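Local atomic coordinates of apoptosis regulator CED-9 (Caenorhabditis elegans, PDB entry 1OHU), a protein that restrains programmed cell death in the worm by sequestering the caspase activator ced-4, which it releases when egl-1 binds it. Residues F16-F21 with M30-A35; E69-V74 with S80-V85; G102-L107 with T141-N146; G112-K117 with R129-Y134; K117-E120 with L124-Q127. The protein carries 3 engineered substitutions. One frame throughout, in Å; residues are numbered along the deposited sequence.

Contact 1 (F16-F21 with M30-A35); sequences FVVDYF and MEWFGA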
# COMPACT_ATOMS: atom_id res chain seq x y z
N PHE A 16 -1.41 -5.68 5.98
CA PHE A 16 -0.39 -4.89 5.30
C PHE A 16 -0.86 -3.46 5.08
O PHE A 16 -0.11 -2.50 5.31
CB PHE A 16 -0.04 -5.50 3.93
CG PHE A 16 0.66 -6.83 4.01
CD1 PHE A 16 -0.05 -7.99 4.31
CD2 PHE A 16 2.03 -6.92 3.79
CE1 PHE A 16 0.59 -9.23 4.38
CE2 PHE A 16 2.68 -8.15 3.86
CZ PHE A 16 1.97 -9.30 4.15
N VAL A 17 -2.10 -3.31 4.64
CA VAL A 17 -2.65 -1.99 4.38
C VAL A 17 -2.69 -1.15 5.65
O VAL A 17 -2.25 0.00 5.65
CB VAL A 17 -4.06 -2.08 3.77
CG1 VAL A 17 -4.53 -0.69 3.35
CG2 VAL A 17 -4.06 -3.02 2.57
N VAL A 18 -3.21 -1.72 6.73
CA VAL A 18 -3.28 -1.01 8.00
C VAL A 18 -1.90 -0.64 8.53
O VAL A 18 -1.66 0.50 8.93
CB VAL A 18 -3.97 -1.84 9.09
CG1 VAL A 18 -3.82 -1.16 10.45
CG2 VAL A 18 -5.43 -2.00 8.75
N ASP A 19 -0.99 -1.62 8.55
CA ASP A 19 0.34 -1.37 9.06
C ASP A 19 1.09 -0.35 8.22
O ASP A 19 1.86 0.45 8.76
CB ASP A 19 1.16 -2.66 9.11
CG ASP A 19 2.54 -2.44 9.69
OD1 ASP A 19 3.49 -2.19 8.91
OD2 ASP A 19 2.68 -2.49 10.93
N TYR A 20 0.87 -0.37 6.91
CA TYR A 20 1.58 0.58 6.07
C TYR A 20 0.98 1.98 6.21
O TYR A 20 1.71 2.97 6.30
CB TYR A 20 1.56 0.15 4.60
CG TYR A 20 2.48 1.02 3.77
CD1 TYR A 20 3.86 0.88 3.84
CD2 TYR A 20 1.97 2.07 3.00
CE1 TYR A 20 4.72 1.75 3.18
CE2 TYR A 20 2.81 2.95 2.33
CZ TYR A 20 4.19 2.78 2.43
OH TYR A 20 5.03 3.67 1.82
N PHE A 21 -0.35 2.06 6.22
CA PHE A 21 -1.03 3.34 6.38
C PHE A 21 -0.56 3.98 7.68
O PHE A 21 -0.14 5.13 7.71
CB PHE A 21 -2.55 3.14 6.40
CG PHE A 21 -3.20 3.11 5.03
CD1 PHE A 21 -2.59 2.47 3.95
CD2 PHE A 21 -4.46 3.69 4.83
CE1 PHE A 21 -3.22 2.41 2.70
CE2 PHE A 21 -5.10 3.64 3.59
CZ PHE A 21 -4.47 2.99 2.52
N MSE A 30 2.08 12.38 11.92
CA MSE A 30 0.70 12.28 12.38
C MSE A 30 0.34 10.90 12.93
O MSE A 30 1.13 9.96 12.85
CB MSE A 30 -0.25 12.71 11.25
CG MSE A 30 -0.09 14.21 10.90
SE MSE A 30 -0.94 14.67 9.23
CE MSE A 30 -0.32 16.48 9.03
N GLU A 31 -0.87 10.77 13.47
CA GLU A 31 -1.29 9.52 14.08
C GLU A 31 -2.71 9.16 13.66
O GLU A 31 -3.66 9.91 13.90
CB GLU A 31 -1.21 9.67 15.61
CG GLU A 31 -1.55 8.43 16.44
CD GLU A 31 -0.58 7.26 16.22
OE1 GLU A 31 0.64 7.48 16.08
OE2 GLU A 31 -1.05 6.10 16.19
N TRP A 32 -2.85 8.00 13.02
CA TRP A 32 -4.15 7.53 12.54
C TRP A 32 -4.94 6.93 13.70
O TRP A 32 -4.82 5.75 13.99
CB TRP A 32 -3.97 6.48 11.43
CG TRP A 32 -5.27 5.98 10.84
CD1 TRP A 32 -6.51 6.56 10.95
CD2 TRP A 32 -5.45 4.81 10.03
NE1 TRP A 32 -7.44 5.83 10.26
CE2 TRP A 32 -6.82 4.74 9.68
CE3 TRP A 32 -4.59 3.80 9.56
CZ2 TRP A 32 -7.35 3.71 8.89
CZ3 TRP A 32 -5.12 2.77 8.77
CH2 TRP A 32 -6.48 2.74 8.45
N PHE A 33 -5.74 7.77 14.35
CA PHE A 33 -6.54 7.33 15.50
C PHE A 33 -7.56 6.25 15.17
O PHE A 33 -7.88 5.42 16.02
CB PHE A 33 -7.26 8.54 16.13
CG PHE A 33 -6.49 9.20 17.25
CD1 PHE A 33 -5.13 9.47 17.13
CD2 PHE A 33 -7.14 9.59 18.42
CE1 PHE A 33 -4.43 10.12 18.17
CE2 PHE A 33 -6.45 10.23 19.45
CZ PHE A 33 -5.09 10.49 19.32
N GLY A 34 -8.06 6.26 13.94
CA GLY A 34 -9.05 5.27 13.55
C GLY A 34 -8.48 3.97 13.00
O GLY A 34 -9.23 3.11 12.54
N ALA A 35 -7.16 3.82 13.07
CA ALA A 35 -6.53 2.60 12.56
C ALA A 35 -7.11 1.31 13.15
O ALA A 35 -7.26 1.20 14.37
CB ALA A 35 -5.03 2.65 12.82
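The CA atoms of Phe21 and Trp32 lie 8.1 Å apart and those of Val18 and Ala35 6.7 Å, and the non-helical segment 30-35 bridges this gap to helix segment 16-21 with one indole. No hydrogen bond joins the two segments. Trp32 carries its CG anti to the backbone N (chi1 -178°), which extends the ring toward the helix with CZ3 leading. CZ3 reaches CB of Phe21 at 3.5 Å, a contact with the root of that side chain. The phenyl ring of Phe21 and the six-membered ring of Trp32 have centroids 5.9 Å apart and planes at 41°, an oblique pair. At the indole edge, near its plane, the carbonyl O of Val18 sits 4.1 Å from Trp32 CZ3; the same oxygen is hydrogen-bonded to Thr22 OG1. A type I turn from Trp32 to Ala35 folds the chain back over the indole, placing Ala35 CA 3.5 Å above the centre of the Trp32 ring. All three touching residues are buried, and Phe132 of helix 128-144 packs against Val18 and Phe21. They belong to the predicted BH4 motif, whose helix and following loop join here as part of the Bcl-2 fold.

Contact 2 (E69-V74 with S80-V85); sequences EQLLAV and SLYQDV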
# COMPACT_ATOMS: atom_id res chain seq x y z
N GLU A 69 -3.82 13.94 -6.55
CA GLU A 69 -4.58 15.14 -6.85
C GLU A 69 -5.80 14.73 -7.67
O GLU A 69 -6.83 15.39 -7.64
CB GLU A 69 -3.74 16.17 -7.60
CG GLU A 69 -2.79 16.93 -6.68
CD GLU A 69 -2.00 18.03 -7.39
OE1 GLU A 69 -0.80 18.13 -7.12
OE2 GLU A 69 -2.58 18.79 -8.20
N GLN A 70 -5.68 13.62 -8.41
CA GLN A 70 -6.81 13.12 -9.21
C GLN A 70 -7.82 12.48 -8.26
O GLN A 70 -9.03 12.72 -8.36
CB GLN A 70 -6.34 12.06 -10.21
CG GLN A 70 -5.40 12.58 -11.30
CD GLN A 70 -5.09 11.52 -12.34
OE1 GLN A 70 -5.02 10.33 -12.03
NE2 GLN A 70 -4.90 11.94 -13.58
N LEU A 71 -7.31 11.64 -7.36
CA LEU A 71 -8.14 10.95 -6.40
C LEU A 71 -8.89 11.92 -5.48
O LEU A 71 -10.02 11.66 -5.07
CB LEU A 71 -7.29 10.01 -5.55
CG LEU A 71 -8.07 8.94 -4.79
CD1 LEU A 71 -8.73 8.02 -5.81
CD2 LEU A 71 -7.13 8.14 -3.89
N LEU A 72 -8.24 13.04 -5.17
CA LEU A 72 -8.83 14.04 -4.29
C LEU A 72 -9.57 15.15 -5.02
O LEU A 72 -9.99 16.12 -4.40
CB LEU A 72 -7.75 14.64 -3.40
CG LEU A 72 -6.86 13.63 -2.68
CD1 LEU A 72 -5.85 14.36 -1.82
CD2 LEU A 72 -7.71 12.68 -1.83
N ALA A 73 -9.72 15.01 -6.34
CA ALA A 73 -10.42 16.00 -7.15
C ALA A 73 -11.87 16.13 -6.68
O ALA A 73 -12.46 17.21 -6.74
CB ALA A 73 -10.38 15.61 -8.62
N VAL A 74 -12.44 15.01 -6.23
CA VAL A 74 -13.81 14.97 -5.73
C VAL A 74 -13.75 14.77 -4.21
O VAL A 74 -13.08 13.85 -3.72
CB VAL A 74 -14.60 13.80 -6.35
CG1 VAL A 74 -16.03 13.81 -5.84
CG2 VAL A 74 -14.58 13.92 -7.87
N SER A 80 -15.33 3.47 -7.55
CA SER A 80 -15.16 3.58 -8.99
C SER A 80 -14.04 4.56 -9.31
O SER A 80 -13.11 4.23 -10.05
CB SER A 80 -16.45 4.06 -9.65
OG SER A 80 -16.27 4.14 -11.06
N LEU A 81 -14.13 5.77 -8.77
CA LEU A 81 -13.11 6.78 -9.00
C LEU A 81 -11.75 6.23 -8.56
O LEU A 81 -10.75 6.42 -9.23
CB LEU A 81 -13.44 8.04 -8.21
CG LEU A 81 -12.68 9.34 -8.52
CD1 LEU A 81 -13.12 10.41 -7.53
CD2 LEU A 81 -11.18 9.15 -8.41
N TYR A 82 -11.73 5.55 -7.42
CA TYR A 82 -10.49 4.98 -6.91
C TYR A 82 -9.86 4.07 -7.97
O TYR A 82 -8.66 4.12 -8.23
CB TYR A 82 -10.76 4.18 -5.63
CG TYR A 82 -9.59 3.30 -5.21
CD1 TYR A 82 -8.47 3.85 -4.58
CD2 TYR A 82 -9.58 1.94 -5.51
CE1 TYR A 82 -7.38 3.06 -4.26
CE2 TYR A 82 -8.49 1.15 -5.20
CZ TYR A 82 -7.39 1.71 -4.58
OH TYR A 82 -6.31 0.92 -4.27
N GLN A 83 -10.69 3.24 -8.58
CA GLN A 83 -10.22 2.31 -9.61
C GLN A 83 -9.73 3.02 -10.88
O GLN A 83 -8.81 2.54 -11.54
CB GLN A 83 -11.32 1.31 -9.94
CG GLN A 83 -11.55 0.29 -8.83
CD GLN A 83 -12.73 -0.62 -9.11
OE1 GLN A 83 -13.81 -0.45 -8.55
NE2 GLN A 83 -12.52 -1.59 -9.99
N ASP A 84 -10.34 4.15 -11.22
CA ASP A 84 -9.92 4.89 -12.41
C ASP A 84 -8.54 5.51 -12.18
O ASP A 84 -7.70 5.53 -13.09
CB ASP A 84 -10.89 6.03 -12.73
CG ASP A 84 -12.29 5.55 -13.05
OD1 ASP A 84 -12.45 4.44 -13.59
OD2 ASP A 84 -13.24 6.32 -12.76
N VAL A 85 -8.31 6.03 -10.98
CA VAL A 85 -7.05 6.69 -10.63
C VAL A 85 -5.88 5.75 -10.44
O VAL A 85 -4.75 6.07 -10.80
CB VAL A 85 -7.21 7.54 -9.33
CG1 VAL A 85 -5.85 7.98 -8.81
CG2 VAL A 85 -8.07 8.75 -9.61
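Leu71 and Leu81 both set CG anti to the backbone N, at chi1 -163° and -167°, but differ at the next bond: chi2 of 64° in Leu71 swings CD1 toward the facing helix, whereas Leu81 continues extended and spreads its two methyls between different partners. Leu71 CD1 is the hub. It meets Leu81 CD2 and Tyr82 CA, each at 3.7 Å, and lies 3.9 Å from Val85 CB, so one methyl touches three residues on one side of the facing helix. The other branch of Leu81 turns outward, where CD1 finds Val74 CG2 at 3.8 Å on the more exposed side. Val85 completes the seam where the backbones are nearest, with CA of Leu71 and CA of Val85 6.1 Å apart. Its CG2 touches Gln70 CB at 3.8 Å and Leu71 N at 3.7 Å. No hydrogen bond passes between the segments; 303 Å² of surface is buried, mainly by van der Waals contact of apolar groups. Leu72 is the first residue to leave helical geometry, so the interface joins the C-terminal end of helix 44-71 to helix 79-86 across a short connection, in which Ser78 OG takes a hydrogen bond from Leu81 N. Behind it, Leu71 also packs on Phe110 and Val114 of helix 101-118, while Tyr82 leans on Leu131 and Thr135 of helix 128-144.

Contact 3 (G102-L107 with T141-N146); sequences GRLIGL and TRIRNN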
# COMPACT_ATOMS: atom_id res chain seq x y z
N GLY A 102 5.09 -5.48 -8.10
CA GLY A 102 5.24 -4.07 -8.40
C GLY A 102 3.94 -3.31 -8.25
O GLY A 102 3.92 -2.23 -7.67
N ARG A 103 2.86 -3.88 -8.76
CA ARG A 103 1.56 -3.23 -8.66
C ARG A 103 1.09 -3.30 -7.21
O ARG A 103 0.47 -2.37 -6.70
CB ARG A 103 0.54 -3.92 -9.58
CG ARG A 103 -0.72 -3.09 -9.83
CD ARG A 103 -1.79 -3.87 -10.58
NE ARG A 103 -2.89 -2.99 -10.99
CZ ARG A 103 -4.04 -3.40 -11.51
NH1 ARG A 103 -4.28 -4.70 -11.69
NH2 ARG A 103 -4.97 -2.51 -11.86
N LEU A 104 1.40 -4.41 -6.55
CA LEU A 104 1.02 -4.62 -5.16
C LEU A 104 1.62 -3.52 -4.29
O LEU A 104 0.91 -2.80 -3.58
CB LEU A 104 1.51 -5.99 -4.69
CG LEU A 104 1.39 -6.32 -3.20
CD1 LEU A 104 -0.07 -6.31 -2.78
CD2 LEU A 104 2.01 -7.69 -2.95
N ILE A 105 2.94 -3.42 -4.35
CA ILE A 105 3.70 -2.43 -3.59
C ILE A 105 3.26 -1.01 -3.92
O ILE A 105 3.13 -0.17 -3.03
CB ILE A 105 5.21 -2.59 -3.91
CG1 ILE A 105 5.68 -3.97 -3.45
CG2 ILE A 105 6.01 -1.47 -3.25
CD1 ILE A 105 7.09 -4.29 -3.88
N GLY A 106 3.04 -0.75 -5.20
CA GLY A 106 2.63 0.57 -5.63
C GLY A 106 1.27 0.96 -5.10
O GLY A 106 1.07 2.11 -4.70
N LEU A 107 0.34 0.01 -5.08
CA LEU A 107 -1.01 0.29 -4.57
C LEU A 107 -1.00 0.62 -3.08
O LEU A 107 -1.67 1.56 -2.64
CB LEU A 107 -1.93 -0.91 -4.83
CG LEU A 107 -2.24 -1.21 -6.30
CD1 LEU A 107 -3.07 -2.47 -6.40
CD2 LEU A 107 -2.97 -0.04 -6.91
N THR A 141 -8.96 -9.26 -4.48
CA THR A 141 -9.49 -9.84 -5.71
C THR A 141 -8.34 -10.26 -6.62
O THR A 141 -8.09 -11.45 -6.82
CB THR A 141 -10.35 -8.81 -6.45
OG1 THR A 141 -11.28 -8.21 -5.54
CG2 THR A 141 -11.11 -9.49 -7.58
N ARG A 142 -7.63 -9.27 -7.15
CA ARG A 142 -6.51 -9.50 -8.06
C ARG A 142 -5.57 -10.60 -7.59
O ARG A 142 -5.09 -11.38 -8.40
CB ARG A 142 -5.72 -8.20 -8.24
CG ARG A 142 -6.55 -6.97 -8.58
CD ARG A 142 -7.21 -7.10 -9.92
NE ARG A 142 -8.04 -5.95 -10.27
CZ ARG A 142 -9.02 -5.46 -9.52
NH1 ARG A 142 -9.72 -4.41 -9.94
NH2 ARG A 142 -9.28 -5.99 -8.33
N ILE A 143 -5.30 -10.67 -6.29
CA ILE A 143 -4.40 -11.70 -5.78
C ILE A 143 -5.02 -13.09 -5.82
O ILE A 143 -4.52 -13.99 -6.51
CB ILE A 143 -3.95 -11.43 -4.33
CG1 ILE A 143 -3.02 -10.21 -4.28
CG2 ILE A 143 -3.22 -12.65 -3.77
CD1 ILE A 143 -2.41 -9.95 -2.91
N ARG A 144 -6.10 -13.26 -5.07
CA ARG A 144 -6.81 -14.53 -4.98
C ARG A 144 -6.90 -15.29 -6.29
O ARG A 144 -6.48 -16.45 -6.38
CB ARG A 144 -8.21 -14.30 -4.42
N ASN A 145 -7.42 -14.63 -7.32
CA ASN A 145 -7.60 -15.27 -8.62
C ASN A 145 -6.45 -15.11 -9.61
O ASN A 145 -6.53 -15.62 -10.73
CB ASN A 145 -8.89 -14.76 -9.25
N ASN A 146 -5.36 -14.45 -9.23
CA ASN A 146 -4.27 -14.26 -10.17
C ASN A 146 -2.87 -14.66 -9.69
O ASN A 146 -1.93 -14.71 -10.49
CB ASN A 146 -4.23 -12.79 -10.62
CG ASN A 146 -3.59 -12.62 -11.98
OD1 ASN A 146 -3.27 -11.50 -12.38
ND2 ASN A 146 -3.41 -13.72 -12.69
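Arg103 meets Arg142 only at the end of its chain, and its path explains why. From CB the side chain sets CG anti to the backbone N (chi1 -164°) and then runs extended as far as NE. On the way CG lies 4.2 Å from Leu107 CD1, one turn further along the same helix. CB, CD and NE make no approach to segment 141-146, so contact across starts at the guanidinium. There NH1 stands 4.2 Å from Arg142 CD and equally 4.2 Å from Arg142 NE, while its hydrogen bond goes to the carbonyl O of Pro98. Arg142 comes to this meeting by a bend rather than a reach: chi2 of -65° folds its chain, and the two guanidinium planes end up 84° apart, nearly perpendicular. The Arg142 guanidinium also makes a cation-pi contact with Phe138, a residue of its own helix.

Residues 102-107 belong to the predicted BH1 motif, and the Gly102-Arg103 pair matches the Gly-Arg of its family signature. In relatives that arginine lines the groove for BH3 peptides; a like role toward egl-1 would be consistent with its place here.

One residue further along each helix, Leu104 and Ile143 bring their CD1 methyls to 4.3 Å from each other. The CA atoms of this pair are 8.9 Å apart, so the helices are held at some distance, and only 110 Å² is buried between the segments. Leu104 also packs on Met49 of helix 44-71, and Ile143 on Met99 and Trp6.

Contact 4 (G112-K117 with R129-Y134); sequences GFVAAK and RNLFVY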
# COMPACT_ATOMS: atom_id res chain seq x y z
N GLY A 112 -0.92 4.62 1.23
CA GLY A 112 -0.32 5.23 2.41
C GLY A 112 -0.00 6.69 2.15
O GLY A 112 -0.21 7.54 3.01
N PHE A 113 0.50 6.97 0.96
CA PHE A 113 0.86 8.32 0.54
C PHE A 113 -0.34 9.27 0.59
O PHE A 113 -0.25 10.36 1.15
CB PHE A 113 1.41 8.28 -0.89
CG PHE A 113 1.75 9.64 -1.45
CD1 PHE A 113 2.91 10.29 -1.06
CD2 PHE A 113 0.91 10.26 -2.38
CE1 PHE A 113 3.23 11.55 -1.58
CE2 PHE A 113 1.23 11.50 -2.90
CZ PHE A 113 2.39 12.15 -2.50
N VAL A 114 -1.45 8.85 -0.01
CA VAL A 114 -2.66 9.66 -0.03
C VAL A 114 -3.26 9.81 1.37
O VAL A 114 -3.72 10.88 1.75
CB VAL A 114 -3.72 9.03 -0.95
CG1 VAL A 114 -4.92 9.97 -1.06
CG2 VAL A 114 -3.12 8.78 -2.32
N ALA A 115 -3.28 8.72 2.13
CA ALA A 115 -3.81 8.76 3.49
C ALA A 115 -3.09 9.86 4.27
O ALA A 115 -3.72 10.65 4.96
CB ALA A 115 -3.62 7.42 4.17
N ALA A 116 -1.76 9.90 4.15
CA ALA A 116 -0.98 10.91 4.86
C ALA A 116 -1.36 12.34 4.43
O ALA A 116 -1.22 13.27 5.22
CB ALA A 116 0.50 10.68 4.63
N LYS A 117 -1.82 12.50 3.20
CA LYS A 117 -2.24 13.82 2.72
C LYS A 117 -3.62 14.17 3.25
O LYS A 117 -3.95 15.34 3.41
CB LYS A 117 -2.31 13.86 1.18
CG LYS A 117 -1.01 14.13 0.44
CD LYS A 117 -1.32 14.40 -1.04
CE LYS A 117 -0.06 14.57 -1.87
NZ LYS A 117 0.71 15.79 -1.52
N ARG A 129 -10.39 5.75 6.09
CA ARG A 129 -10.87 4.38 6.30
C ARG A 129 -11.33 3.77 4.98
O ARG A 129 -10.96 2.65 4.65
CB ARG A 129 -12.02 4.30 7.31
CG ARG A 129 -12.38 2.84 7.67
CD ARG A 129 -13.70 2.71 8.44
NE ARG A 129 -14.15 1.31 8.52
CZ ARG A 129 -13.53 0.36 9.23
NH1 ARG A 129 -12.44 0.66 9.92
NH2 ARG A 129 -14.00 -0.88 9.23
N ASN A 130 -12.12 4.52 4.23
CA ASN A 130 -12.59 4.04 2.93
C ASN A 130 -11.41 3.74 2.01
O ASN A 130 -11.44 2.75 1.28
CB ASN A 130 -13.53 5.07 2.29
CG ASN A 130 -14.92 5.05 2.89
OD1 ASN A 130 -15.69 6.01 2.75
ND2 ASN A 130 -15.27 3.94 3.54
N LEU A 131 -10.37 4.58 2.06
CA LEU A 131 -9.18 4.37 1.22
C LEU A 131 -8.58 3.03 1.60
O LEU A 131 -8.16 2.27 0.74
CB LEU A 131 -8.13 5.47 1.47
CG LEU A 131 -7.22 5.96 0.32
CD1 LEU A 131 -5.90 6.44 0.93
CD2 LEU A 131 -6.95 4.88 -0.72
N PHE A 132 -8.51 2.77 2.90
CA PHE A 132 -7.96 1.51 3.41
C PHE A 132 -8.74 0.32 2.85
O PHE A 132 -8.15 -0.63 2.33
CB PHE A 132 -7.98 1.55 4.96
CG PHE A 132 -8.27 0.22 5.61
CD1 PHE A 132 -9.46 0.03 6.30
CD2 PHE A 132 -7.38 -0.84 5.50
CE1 PHE A 132 -9.77 -1.21 6.86
CE2 PHE A 132 -7.68 -2.09 6.05
CZ PHE A 132 -8.88 -2.27 6.74
N VAL A 133 -10.07 0.38 2.90
CA VAL A 133 -10.91 -0.71 2.39
C VAL A 133 -10.76 -0.90 0.87
O VAL A 133 -10.56 -2.02 0.40
CB VAL A 133 -12.39 -0.44 2.72
CG1 VAL A 133 -13.25 -1.61 2.24
CG2 VAL A 133 -12.56 -0.23 4.23
N TYR A 134 -10.85 0.19 0.12
CA TYR A 134 -10.71 0.10 -1.33
C TYR A 134 -9.40 -0.61 -1.66
O TYR A 134 -9.37 -1.56 -2.43
CB TYR A 134 -10.68 1.50 -1.96
CG TYR A 134 -11.94 2.31 -1.81
CD1 TYR A 134 -11.94 3.67 -2.09
CD2 TYR A 134 -13.15 1.71 -1.42
CE1 TYR A 134 -13.10 4.43 -1.99
CE2 TYR A 134 -14.32 2.46 -1.31
CZ TYR A 134 -14.29 3.82 -1.60
OH TYR A 134 -15.44 4.59 -1.49
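No ring takes part where Leu131 meets Val114 and Ala115; the flat groups of both segments turn to other neighbours. The Tyr134 ring has Asn130 O 3.2 Å above one face, offset toward the rim, and its OH is hydrogen-bonded to Ile77 O. Phe132 projects from its helix toward Val17, Val18 and Phe21 of helix 13-27, while Phe113 meets Phe64 of helix 44-71 with the planes at about 50°. With the aromatics so placed, the touching across segments 112-117 and 129-134 is left to Leu131, Val114 and Ala115.

A single methyl, Leu131 CD1, does all the touching from its side. It lies 3.7 Å from the backbone N of Ala115 and 3.9 Å from Val114 CB, and comes a little less near Ala115 CB, at 4.1 Å. The methyl therefore rests chiefly on the Ala115 N and the base of Val114, with Ala115 CB beside it. Val114 and Leu131 approach at about a right angle, so the leucine tip abuts the base of the valine instead of running beside it. Its torsions, chi1 -147° and chi2 -152°, both depart from ideal staggering by some 30°, which suggests that the surrounding packing sets the position of CD1.

The CA atoms of Ala115 and Leu131 are 7.3 Å apart, a close spacing that the short alanine side chain permits. All three residues are buried, and no hydrogen bond links the segments. Such apolar packing is characteristic of the pair of central helices that form the hydrophobic hairpin of the Bcl-2 fold, here helices 101-118 and 128-144.

Contact 5 (K117-E120 with L124-Q127); sequences KMME and LQGQ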
# COMPACT_ATOMS: atom_id res chain seq x y z
N LYS A 117 -1.82 12.50 3.20
CA LYS A 117 -2.24 13.82 2.72
C LYS A 117 -3.62 14.17 3.25
O LYS A 117 -3.95 15.34 3.41
CB LYS A 117 -2.31 13.86 1.18
CG LYS A 117 -1.01 14.13 0.44
CD LYS A 117 -1.32 14.40 -1.04
CE LYS A 117 -0.06 14.57 -1.87
NZ LYS A 117 0.71 15.79 -1.52
N MSE A 118 -4.42 13.14 3.52
CA MSE A 118 -5.79 13.31 4.02
C MSE A 118 -5.86 13.51 5.52
O MSE A 118 -6.80 14.11 6.04
CB MSE A 118 -6.62 12.09 3.64
CG MSE A 118 -6.70 11.82 2.14
SE MSE A 118 -7.51 10.11 1.77
CE MSE A 118 -9.33 10.70 1.64
N MSE A 119 -4.86 12.99 6.23
CA MSE A 119 -4.83 13.14 7.68
C MSE A 119 -4.79 14.61 8.11
O MSE A 119 -4.11 15.44 7.50
CB MSE A 119 -3.63 12.40 8.26
CG MSE A 119 -3.78 10.90 8.30
SE MSE A 119 -5.02 10.32 9.64
CE MSE A 119 -5.57 8.68 8.90
N GLU A 120 -5.55 14.90 9.15
CA GLU A 120 -5.65 16.23 9.74
C GLU A 120 -6.30 17.27 8.85
O GLU A 120 -6.12 18.47 9.02
CB GLU A 120 -4.28 16.68 10.24
CG GLU A 120 -3.73 15.72 11.31
CD GLU A 120 -2.75 16.37 12.27
OE1 GLU A 120 -2.13 15.63 13.07
OE2 GLU A 120 -2.60 17.62 12.23
N LEU A 124 -11.21 15.84 4.57
CA LEU A 124 -10.68 14.57 4.06
C LEU A 124 -10.36 13.45 5.05
O LEU A 124 -10.45 12.27 4.69
CB LEU A 124 -9.42 14.84 3.22
CG LEU A 124 -9.60 15.08 1.73
CD1 LEU A 124 -11.02 15.54 1.42
CD2 LEU A 124 -8.57 16.10 1.26
N GLN A 125 -9.98 13.79 6.28
CA GLN A 125 -9.62 12.78 7.27
C GLN A 125 -10.62 11.64 7.39
O GLN A 125 -10.24 10.49 7.58
CB GLN A 125 -9.41 13.43 8.65
CG GLN A 125 -9.12 12.42 9.76
CD GLN A 125 -8.40 13.02 10.96
OE1 GLN A 125 -8.83 12.83 12.11
NE2 GLN A 125 -7.30 13.72 10.71
N GLY A 126 -11.90 11.96 7.26
CA GLY A 126 -12.93 10.95 7.37
C GLY A 126 -12.99 9.91 6.25
O GLY A 126 -13.84 9.02 6.28
N GLN A 127 -12.10 10.00 5.26
CA GLN A 127 -12.14 9.01 4.20
C GLN A 127 -10.92 8.13 4.11
O GLN A 127 -10.77 7.35 3.17
CB GLN A 127 -12.41 9.69 2.87
CG GLN A 127 -13.82 10.26 2.83
CD GLN A 127 -14.13 10.92 1.54
OE1 GLN A 127 -14.25 10.26 0.51
NE2 GLN A 127 -14.25 12.23 1.58
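Met118, a selenomethionine, supplies the tight side of this contact with Leu124 and Gln127. Its chain leaves CA with CG anti to the carbonyl carbon, stays extended at chi2, and then bends at chi3 (91°), which turns the terminal methyl toward the returning chain. Met118 CE thereby settles 3.5 Å from Gln127 CB and 3.6 Å from the carbonyl O of Leu124. Nearer the backbone, Met118 CB and Leu124 CB pack at 3.9 Å. The main chains are close as well, with 5.0 Å between the CA atoms of Met118 and Leu124. Met118 O stands 3.2 Å from Gln125 N, yet the angle is too poor for a hydrogen bond, so van der Waals contact, including that of CE with the Leu124 carbonyl, carries this side.

The turn is braced from within by the hydrogen bond from Gln127 N to Leu124 O, 2.9 Å long. Gln127 points its amide away from Met118, OE1 to Ile77 N and NE2 to Pro75 O, which ties the returning chain to the loop before helix 79-86.

The other side is more open to solvent. Glu120 and Gln125 are both exposed, and the glutamine extends along the edge of the turn, its CB 3.8 Å from Met118 O. Glu120 has left-handed backbone angles (66°/22°), consistent with the sharp change of direction after the helix, and its CB points away from segment 124-127.

Met119 is the first residue beyond helical geometry and Gln127 is at the N-cap position, right before the next helix. The arrangement is thus the nine-residue connection of a helical hairpin, linking the two central helices of the Bcl-2 fold.

In the fold
From the N terminus, contact 1 closes the first loop by folding the segment after helix 13-27 back onto that helix. Contact 2 follows in series and joins the end of helix 44-71 to helix 79-86. The remaining three share the hairpin of helices 101-118 and 128-144: contact 3 spans its open end, contact 4 lies within that span, and contact 5, which shares Lys117 with contact 4, forms the turn. Phe132 links contact 1 to contact 4, and Trp32 meets Met119 of contact 5. Tyr82 of contact 2 packs on Leu131 and Tyr134. Contacts 3 and 5 lie about 25 Å apart, centre to centre.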